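Side-chain contacts in UV damage endonuclease (Sulfolobus acidocaldarius, PDB 3TC3), which probably nicks DNA at damaged sites as a manganese-binding TIM-barrel endonuclease of the UvdE family, acting in DNA excision repair: residues K39-S44 and E48-K53; M141-H146 and S186-R191. All blocks are in the same frame, centred on the assembly; numbering follows the deposited sequence.

Contact 1 of 2, residues K39-S44 and E48-K53; sequences KTIKLS and EERVLK
Where the loop after the first barrel strand turns into helix 48-71, Ile-41 comes up against the first turn of that helix and meets Arg-50 and Val-51. No hydrogen bond crosses the contact; it rests on van der Waals packing. The CG2 methyl of Ile-41 lies over one face of the Arg-50 guanidinium, 3.3 Å above its plane and displaced toward the rim, with NH2 of Arg-50 its nearest atom at 3.4 Å. The two side chains run past each other in opposite directions, and the arginine, bent at chi2 (121°), also brings its CG to 3.9 Å from CD1 of Ile-41. That same CD1 makes the other link, 4.1 Å from CG2 of Val-51, whose side chain crosses the isoleucine at about a right angle. The chi1 of 71° sets CG1 of Ile-41 between backbone N and carbonyl carbon and carries CD1 to the helix, while CG2 takes the guanidinium. Leu-86 and Val-54 also touch Ile-41, which is buried, while Arg-50 along it stays partly exposed. This is a beta-alpha connection of a TIM barrel, its loop folded back onto the start of the first long helix.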
ATOM      1  N   LYS A  39      -9.722  -4.095  12.128  1.00 17.05           N
ATOM      2  CA  LYS A  39     -10.060  -3.718  13.523  1.00 18.54           C
ATOM      3  C   LYS A  39      -8.729  -3.612  14.290  1.00 18.22           C
ATOM      4  O   LYS A  39      -7.780  -4.366  14.013  1.00 17.87           O
ATOM      5  CB  LYS A  39     -10.891  -4.811  14.225  1.00 21.47           C
ATOM      6  CG  LYS A  39     -12.139  -5.244  13.425  1.00 26.08           C
ATOM      7  CD  LYS A  39     -13.078  -6.186  14.275  1.00 29.45           C
ATOM      8  CE  LYS A  39     -12.433  -7.524  14.492  1.00 30.93           C
ATOM      9  NZ  LYS A  39     -11.945  -8.202  13.241  1.00 23.76           N
ATOM     10  N   THR A  40      -8.661  -2.651  15.225  1.00 19.70           N
ATOM     11  CA  THR A  40      -7.437  -2.575  16.041  1.00 19.67           C
ATOM     12  C   THR A  40      -7.894  -2.401  17.465  1.00 21.48           C
ATOM     13  O   THR A  40      -9.086  -2.373  17.744  1.00 23.74           O
ATOM     14  CB  THR A  40      -6.482  -1.461  15.645  1.00 21.57           C
ATOM     15  OG1 THR A  40      -5.233  -1.701  16.323  1.00 22.86           O
ATOM     16  CG2 THR A  40      -7.038  -0.033  15.886  1.00 26.58           C
ATOM     17  N   ILE A  41      -6.910  -2.432  18.345  1.00 22.37           N
ATOM     18  CA  ILE A  41      -7.216  -2.295  19.771  1.00 24.40           C
ATOM     19  C   ILE A  41      -6.350  -1.175  20.360  1.00 23.54           C
ATOM     20  O   ILE A  41      -5.257  -0.821  19.860  1.00 23.38           O
ATOM     21  CB  ILE A  41      -6.954  -3.639  20.461  1.00 26.76           C
ATOM     22  CG1 ILE A  41      -5.469  -3.957  20.548  1.00 28.72           C
ATOM     23  CG2 ILE A  41      -7.882  -4.741  19.870  1.00 29.36           C
ATOM     24  CD1 ILE A  41      -5.195  -5.054  21.570  1.00 29.28           C
ATOM     25  N   LYS A  42      -6.874  -0.583  21.453  1.00 26.05           N
ATOM     26  CA  LYS A  42      -6.125   0.486  22.160  1.00 28.08           C
ATOM     27  C   LYS A  42      -4.952  -0.085  22.928  1.00 25.51           C
ATOM     28  O   LYS A  42      -5.009  -1.227  23.414  1.00 26.16           O
ATOM     29  CB  LYS A  42      -7.041   1.226  23.188  1.00 30.31           C
ATOM     30  CG  LYS A  42      -8.366   1.797  22.568  1.00 33.40           C
ATOM     31  CD  LYS A  42      -9.299   2.422  23.631  1.00 36.78           C
ATOM     32  CE  LYS A  42     -10.112   1.344  24.339  1.00 37.47           C
ATOM     33  NZ  LYS A  42     -11.361   1.847  25.002  1.00 43.68           N
ATOM     34  N   LEU A  43      -3.907   0.701  23.046  1.00 26.59           N
ATOM     35  CA  LEU A  43      -2.752   0.250  23.864  1.00 27.95           C
ATOM     36  C   LEU A  43      -3.205  -0.276  25.235  1.00 29.39           C
ATOM     37  O   LEU A  43      -2.750  -1.329  25.733  1.00 31.74           O
ATOM     38  CB  LEU A  43      -1.716   1.376  24.017  1.00 30.74           C
ATOM     39  CG  LEU A  43      -0.479   0.958  24.798  1.00 29.85           C
ATOM     40  CD1 LEU A  43       0.195  -0.352  24.228  1.00 31.98           C
ATOM     41  CD2 LEU A  43       0.505   2.117  24.932  1.00 32.74           C
ATOM     42  N   SER A  44      -4.153   0.432  25.814  1.00 29.90           N
ATOM     43  CA  SER A  44      -4.666   0.093  27.137  1.00 30.16           C
ATOM     44  C   SER A  44      -5.345  -1.294  27.221  1.00 30.96           C
ATOM     45  O   SER A  44      -5.628  -1.764  28.320  1.00 31.85           O
ATOM     46  CB  SER A  44      -5.607   1.231  27.576  1.00 30.83           C
ATOM     47  OG  SER A  44      -6.814   1.226  26.802  1.00 32.31           O
ATOM     48  N   GLU A  48      -2.236 -10.751  25.234  1.00 26.93           N
ATOM     49  CA  GLU A  48      -2.212 -11.829  24.320  1.00 27.81           C
ATOM     50  C   GLU A  48      -3.559 -12.321  23.828  1.00 28.23           C
ATOM     51  O   GLU A  48      -3.791 -12.439  22.613  1.00 27.42           O
ATOM     52  CB  GLU A  48      -1.280 -12.940  24.790  1.00 29.57           C
ATOM     53  CG  GLU A  48      -1.457 -14.166  23.952  1.00 35.17           C
ATOM     54  CD  GLU A  48      -0.333 -15.135  24.021  1.00 40.31           C
ATOM     55  OE1 GLU A  48       0.791 -14.811  23.540  1.00 42.99           O
ATOM     56  OE2 GLU A  48      -0.599 -16.224  24.565  1.00 45.12           O
ATOM     57  N   GLU A  49      -4.458 -12.690  24.745  1.00 28.61           N
ATOM     58  CA  GLU A  49      -5.759 -13.101  24.341  1.00 29.32           C
ATOM     59  C   GLU A  49      -6.436 -12.141  23.411  1.00 29.39           C
ATOM     60  O   GLU A  49      -6.972 -12.590  22.439  1.00 28.02           O
ATOM     61  CB  GLU A  49      -6.668 -13.294  25.555  1.00 32.67           C
ATOM     62  CG  GLU A  49      -7.727 -14.295  25.320  1.00 37.94           C
ATOM     63  CD  GLU A  49      -8.317 -14.767  26.649  1.00 43.47           C
ATOM     64  OE1 GLU A  49      -7.528 -15.145  27.561  1.00 46.23           O
ATOM     65  OE2 GLU A  49      -9.559 -14.718  26.771  1.00 50.49           O
ATOM     66  N   ARG A  50      -6.498 -10.842  23.745  1.00 27.64           N
ATOM     67  CA  ARG A  50      -7.177  -9.860  22.868  1.00 27.61           C
ATOM     68  C   ARG A  50      -6.480  -9.720  21.490  1.00 25.04           C
ATOM     69  O   ARG A  50      -7.180  -9.603  20.436  1.00 24.00           O
ATOM     70  CB  ARG A  50      -7.235  -8.509  23.540  1.00 27.10           C
ATOM     71  CG  ARG A  50      -7.963  -7.430  22.804  1.00 33.27           C
ATOM     72  CD  ARG A  50      -9.120  -6.859  23.573  1.00 41.02           C
ATOM     73  NE  ARG A  50      -9.347  -5.482  23.142  1.00 45.64           N
ATOM     74  CZ  ARG A  50     -10.311  -5.112  22.302  1.00 46.13           C
ATOM     75  NH1 ARG A  50     -11.161  -6.009  21.827  1.00 52.01           N
ATOM     76  NH2 ARG A  50     -10.433  -3.847  21.946  1.00 46.11           N
ATOM     77  N   VAL A  51      -5.151  -9.711  21.480  1.00 23.54           N
ATOM     78  CA  VAL A  51      -4.458  -9.649  20.183  1.00 22.46           C
ATOM     79  C   VAL A  51      -4.821 -10.854  19.338  1.00 24.05           C
ATOM     80  O   VAL A  51      -5.098 -10.688  18.167  1.00 23.09           O
ATOM     81  CB  VAL A  51      -2.929  -9.564  20.369  1.00 21.83           C
ATOM     82  CG1 VAL A  51      -2.148  -9.882  19.043  1.00 21.56           C
ATOM     83  CG2 VAL A  51      -2.572  -8.188  20.912  1.00 21.91           C
ATOM     84  N   LEU A  52      -4.824 -12.060  19.894  1.00 24.42           N
ATOM     85  CA  LEU A  52      -5.143 -13.259  19.116  1.00 24.86           C
ATOM     86  C   LEU A  52      -6.595 -13.233  18.651  1.00 24.83           C
ATOM     87  O   LEU A  52      -6.866 -13.599  17.526  1.00 25.81           O
ATOM     88  CB  LEU A  52      -4.814 -14.551  19.921  1.00 25.11           C
ATOM     89  CG  LEU A  52      -3.302 -14.621  20.151  1.00 25.12           C
ATOM     90  CD1 LEU A  52      -2.949 -15.580  21.359  1.00 27.98           C
ATOM     91  CD2 LEU A  52      -2.520 -14.953  18.869  1.00 26.67           C
ATOM     92  N   LYS A  53      -7.504 -12.752  19.491  1.00 25.34           N
ATOM     93  CA  LYS A  53      -8.894 -12.677  19.143  1.00 27.18           C
ATOM     94  C   LYS A  53      -9.118 -11.702  18.011  1.00 25.66           C
ATOM     95  O   LYS A  53      -9.846 -12.042  17.100  1.00 23.60           O
ATOM     96  CB  LYS A  53      -9.714 -12.247  20.351  1.00 29.96           C
ATOM     97  CG  LYS A  53     -11.206 -12.272  20.180  1.00 35.96           C
ATOM     98  CD  LYS A  53     -11.795 -12.166  21.577  1.00 40.51           C
ATOM     99  CE  LYS A  53     -12.792 -11.007  21.580  1.00 48.86           C
ATOM    100  NZ  LYS A  53     -14.138 -11.447  21.100  1.00 48.55           N
TER

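Contact 2 of 2, residues M141-H146 and S186-R191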
ATOM      1  N   MET A 141      10.844  -0.975  13.160  1.00 11.61           N
ATOM      2  CA  MET A 141       9.983  -1.958  13.869  1.00 12.55           C
ATOM      3  C   MET A 141       8.651  -2.141  13.158  1.00 11.70           C
ATOM      4  O   MET A 141       8.195  -3.319  13.001  1.00 12.44           O
ATOM      5  CB  MET A 141       9.797  -1.656  15.380  1.00 17.08           C
ATOM      6  CG  MET A 141      11.095  -1.799  16.100  1.00 22.08           C
ATOM      7  SD  MET A 141      11.942  -3.456  16.047  1.00 40.09           S
ATOM      8  CE  MET A 141      12.947  -3.624  14.407  1.00 23.17           C
ATOM      9  N   GLU A 142       8.033  -1.020  12.732  1.00 10.93           N
ATOM     10  CA  GLU A 142       6.743  -1.157  12.027  1.00 11.06           C
ATOM     11  C   GLU A 142       6.946  -1.866  10.670  1.00 10.29           C
ATOM     12  O   GLU A 142       6.145  -2.709  10.267  1.00  9.87           O
ATOM     13  CB  GLU A 142       6.136   0.231  11.937  1.00 11.85           C
ATOM     14  CG  GLU A 142       4.732   0.250  11.332  1.00 13.51           C
ATOM     15  CD  GLU A 142       3.637  -0.520  12.049  1.00 17.32           C
ATOM     16  OE1 GLU A 142       3.809  -1.114  13.138  1.00 21.39           O
ATOM     17  OE2 GLU A 142       2.524  -0.462  11.505  1.00 24.05           O
ATOM     18  N   LEU A 143       8.017  -1.475   9.974  1.00 10.02           N
ATOM     19  CA  LEU A 143       8.351  -2.154   8.687  1.00 10.39           C
ATOM     20  C   LEU A 143       8.648  -3.640   8.866  1.00 10.30           C
ATOM     21  O   LEU A 143       8.153  -4.455   8.032  1.00  9.77           O
ATOM     22  CB  LEU A 143       9.549  -1.430   8.010  1.00 10.32           C
ATOM     23  CG  LEU A 143       9.185  -0.070   7.451  1.00 10.44           C
ATOM     24  CD1 LEU A 143      10.505   0.650   7.081  1.00 10.71           C
ATOM     25  CD2 LEU A 143       8.164  -0.100   6.320  1.00 11.06           C
ATOM     26  N   LYS A 144       9.336  -3.994   9.963  1.00 10.20           N
ATOM     27  CA  LYS A 144       9.627  -5.412  10.247  1.00 10.99           C
ATOM     28  C   LYS A 144       8.331  -6.200  10.482  1.00 10.80           C
ATOM     29  O   LYS A 144       8.159  -7.297   9.951  1.00 11.56           O
ATOM     30  CB  LYS A 144      10.479  -5.463  11.516  1.00 12.49           C
ATOM     31  CG  LYS A 144      10.648  -6.892  11.924  1.00 16.89           C
ATOM     32  CD  LYS A 144      11.505  -7.005  13.181  1.00 18.76           C
ATOM     33  CE  LYS A 144      11.825  -8.513  13.453  1.00 24.78           C
ATOM     34  NZ  LYS A 144      10.596  -9.253  13.787  1.00 25.84           N
ATOM     35  N   TYR A 145       7.324  -5.595  11.168  1.00 10.44           N
ATOM     36  CA  TYR A 145       6.044  -6.300  11.288  1.00 10.17           C
ATOM     37  C   TYR A 145       5.364  -6.536   9.932  1.00 10.12           C
ATOM     38  O   TYR A 145       4.797  -7.617   9.708  1.00 12.18           O
ATOM     39  CB  TYR A 145       5.093  -5.457  12.229  1.00 10.29           C
ATOM     40  CG  TYR A 145       3.603  -5.582  11.935  1.00 10.79           C
ATOM     41  CD1 TYR A 145       2.956  -6.823  11.876  1.00 11.39           C
ATOM     42  CD2 TYR A 145       2.836  -4.398  11.678  1.00 10.85           C
ATOM     43  CE1 TYR A 145       1.585  -6.941  11.533  1.00 11.53           C
ATOM     44  CE2 TYR A 145       1.495  -4.512  11.413  1.00 11.53           C
ATOM     45  CZ  TYR A 145       0.883  -5.790  11.340  1.00 11.58           C
ATOM     46  OH  TYR A 145      -0.427  -5.929  10.998  1.00 12.76           O
ATOM     47  N   HIS A 146       5.442  -5.545   9.052  1.00  9.87           N
ATOM     48  CA  HIS A 146       4.833  -5.743   7.732  1.00 10.21           C
ATOM     49  C   HIS A 146       5.496  -6.860   6.945  1.00 10.92           C
ATOM     50  O   HIS A 146       4.809  -7.669   6.363  1.00 11.65           O
ATOM     51  CB  HIS A 146       4.874  -4.413   6.938  1.00 10.18           C
ATOM     52  CG  HIS A 146       3.831  -3.394   7.431  1.00 10.23           C
ATOM     53  ND1 HIS A 146       3.894  -2.769   8.669  1.00 11.08           N
ATOM     54  CD2 HIS A 146       2.621  -3.006   6.846  1.00 11.22           C
ATOM     55  CE1 HIS A 146       2.764  -1.983   8.808  1.00 11.37           C
ATOM     56  NE2 HIS A 146       2.026  -2.120   7.705  1.00 12.14           N
ATOM     57  N   SER A 186      17.108  -7.407   4.524  1.00 18.06           N
ATOM     58  CA  SER A 186      16.637  -7.797   3.237  1.00 18.48           C
ATOM     59  C   SER A 186      15.166  -8.098   3.157  1.00 17.07           C
ATOM     60  O   SER A 186      14.577  -7.854   2.124  1.00 17.93           O
ATOM     61  CB  SER A 186      17.357  -9.094   2.800  1.00 22.14           C
ATOM     62  OG  SER A 186      18.689  -8.791   2.637  1.00 31.10           O
ATOM     63  N   ASN A 187      14.552  -8.705   4.196  1.00 16.99           N
ATOM     64  CA  ASN A 187      13.122  -9.058   4.053  1.00 17.11           C
ATOM     65  C   ASN A 187      12.229  -7.829   4.011  1.00 15.99           C
ATOM     66  O   ASN A 187      11.112  -7.898   3.495  1.00 15.85           O
ATOM     67  CB  ASN A 187      12.595 -10.072   5.092  1.00 20.03           C
ATOM     68  CG  ASN A 187      12.482  -9.514   6.504  1.00 21.64           C
ATOM     69  OD1 ASN A 187      13.154  -8.548   6.933  1.00 22.97           O
ATOM     70  ND2 ASN A 187      11.565 -10.147   7.260  1.00 24.36           N
ATOM     71  N   ILE A 188      12.774  -6.695   4.478  1.00 15.10           N
ATOM     72  CA  ILE A 188      12.039  -5.439   4.339  1.00 13.86           C
ATOM     73  C   ILE A 188      12.485  -4.773   3.047  1.00 13.60           C
ATOM     74  O   ILE A 188      11.660  -4.328   2.221  1.00 14.02           O
ATOM     75  CB  ILE A 188      12.341  -4.469   5.484  1.00 13.94           C
ATOM     76  CG1 ILE A 188      11.903  -5.112   6.837  1.00 14.14           C
ATOM     77  CG2 ILE A 188      11.697  -3.035   5.256  1.00 13.23           C
ATOM     78  CD1 ILE A 188      12.345  -4.260   8.059  1.00 14.16           C
ATOM     79  N   SER A 189      13.810  -4.624   2.909  1.00 12.77           N
ATOM     80  CA  SER A 189      14.291  -3.809   1.769  1.00 13.72           C
ATOM     81  C   SER A 189      13.810  -4.378   0.395  1.00 14.47           C
ATOM     82  O   SER A 189      13.544  -3.583  -0.542  1.00 15.32           O
ATOM     83  CB  SER A 189      15.836  -3.642   1.804  1.00 15.08           C
ATOM     84  OG  SER A 189      16.436  -4.889   1.550  1.00 16.91           O
ATOM     85  N   LYS A 190      13.767  -5.700   0.217  1.00 14.92           N
ATOM     86  CA  LYS A 190      13.345  -6.290  -1.037  1.00 16.79           C
ATOM     87  C   LYS A 190      11.896  -5.983  -1.411  1.00 15.83           C
ATOM     88  O   LYS A 190      11.537  -6.024  -2.570  1.00 18.84           O
ATOM     89  CB  LYS A 190      13.604  -7.793  -1.071  1.00 18.62           C
ATOM     90  CG  LYS A 190      15.119  -8.115  -1.314  1.00 29.05           C
ATOM     91  CD  LYS A 190      15.583  -7.645  -2.749  1.00 30.30           C
ATOM     92  CE  LYS A 190      16.993  -8.117  -3.086  1.00 40.33           C
ATOM     93  NZ  LYS A 190      17.955  -7.067  -2.606  1.00 43.66           N
ATOM     94  N   ARG A 191      11.104  -5.634  -0.395  1.00 13.79           N
ATOM     95  CA  ARG A 191       9.671  -5.439  -0.574  1.00 12.36           C
ATOM     96  C   ARG A 191       9.366  -3.949  -0.663  1.00 11.88           C
ATOM     97  O   ARG A 191       8.232  -3.549  -1.035  1.00 11.63           O
ATOM     98  CB  ARG A 191       8.900  -5.985   0.605  1.00 12.59           C
ATOM     99  CG  ARG A 191       8.861  -7.494   0.619  1.00 15.50           C
ATOM    100  CD  ARG A 191       7.959  -7.835   1.734  1.00 16.59           C
ATOM    101  NE  ARG A 191       7.605  -9.275   1.650  1.00 17.25           N
ATOM    102  CZ  ARG A 191       8.082 -10.238   2.388  1.00 18.41           C
ATOM    103  NH1 ARG A 191       9.074 -10.035   3.255  1.00 20.98           N
ATOM    104  NH2 ARG A 191       7.524 -11.471   2.283  1.00 19.63           N
TER
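Ile-188, on the short helix 186-189, presses its branched side chain against helix 133-153 at Leu-143 and Lys-144, and this one residue carries the contact from its side. The tight part is the isoleucine's, with methyl groups against both side chain and main chain. CG2 of Ile-188 packs 3.8 Å from CB of Leu-143. CD1 of Ile-188 reaches the backbone itself, 3.6 Å from N of Lys-144. Two torsions explain the reach: CG1 stands anti to the carbonyl carbon (chi1 -61°) and the chain then runs on extended (chi2 173°), so the methyl end meets main chain as well as side chain.

The looser flank belongs to Lys-144. Its CB lies 4.1 Å from CD1 of Ile-188, but the rest of the chain leads away from the short helix, extended until it bends at chi4. Lys-144 is partly exposed, and its NZ forms a salt bridge with OD2 of Asp-148, one turn further along its own helix. Polar bonds within each segment flank this centre. Beyond Leu-143, the His-146 ring directs ND1 at the carbonyl O of Glu-142 (2.8 Å). ND1 sits above the carbonyl plane of Glu-142, and the backbone N of His-146 donates to the same oxygen from the opposite face. On the other side, NH1 of Arg-191 binds O of Asn-187 at 3.0 Å, the oxygen lying near the guanidinium plane; NH2 of Arg-191 forms a salt bridge with Asp-151, which also accepts a hydrogen bond from ND2 of Asn-187.

Leu-143 continues inward onto Ile-159 and Ile-161 of strand 158-162, and Ile-188 also touches Ala-147, one turn further along helix 133-153 from Leu-143. The short helix leading into strand 192-195 is thus seated on helix 133-153 beside the neighbouring barrel strand.

In the fold
The two contacts follow one another along the chain, contact 1 being complete in sequence before contact 2 begins, and illustrate how a single isoleucine can carry a contact in different parts of one TIM barrel. Their centres are about 22 Å apart and their nearest atoms about 8 Å. Contact 1 is peripheral, its centre about 23 Å from that of the chain, and it lies away from the manganese site. Contact 2, about 13 Å from the chain centre, stands closer to that site: the side chain of Leu-143 is about 12 Å from that of Glu-195, which binds the manganese ion with Asp-220, Asp-251 and Glu-288. Residues 186-191 also lead directly into the strand bearing Glu-195.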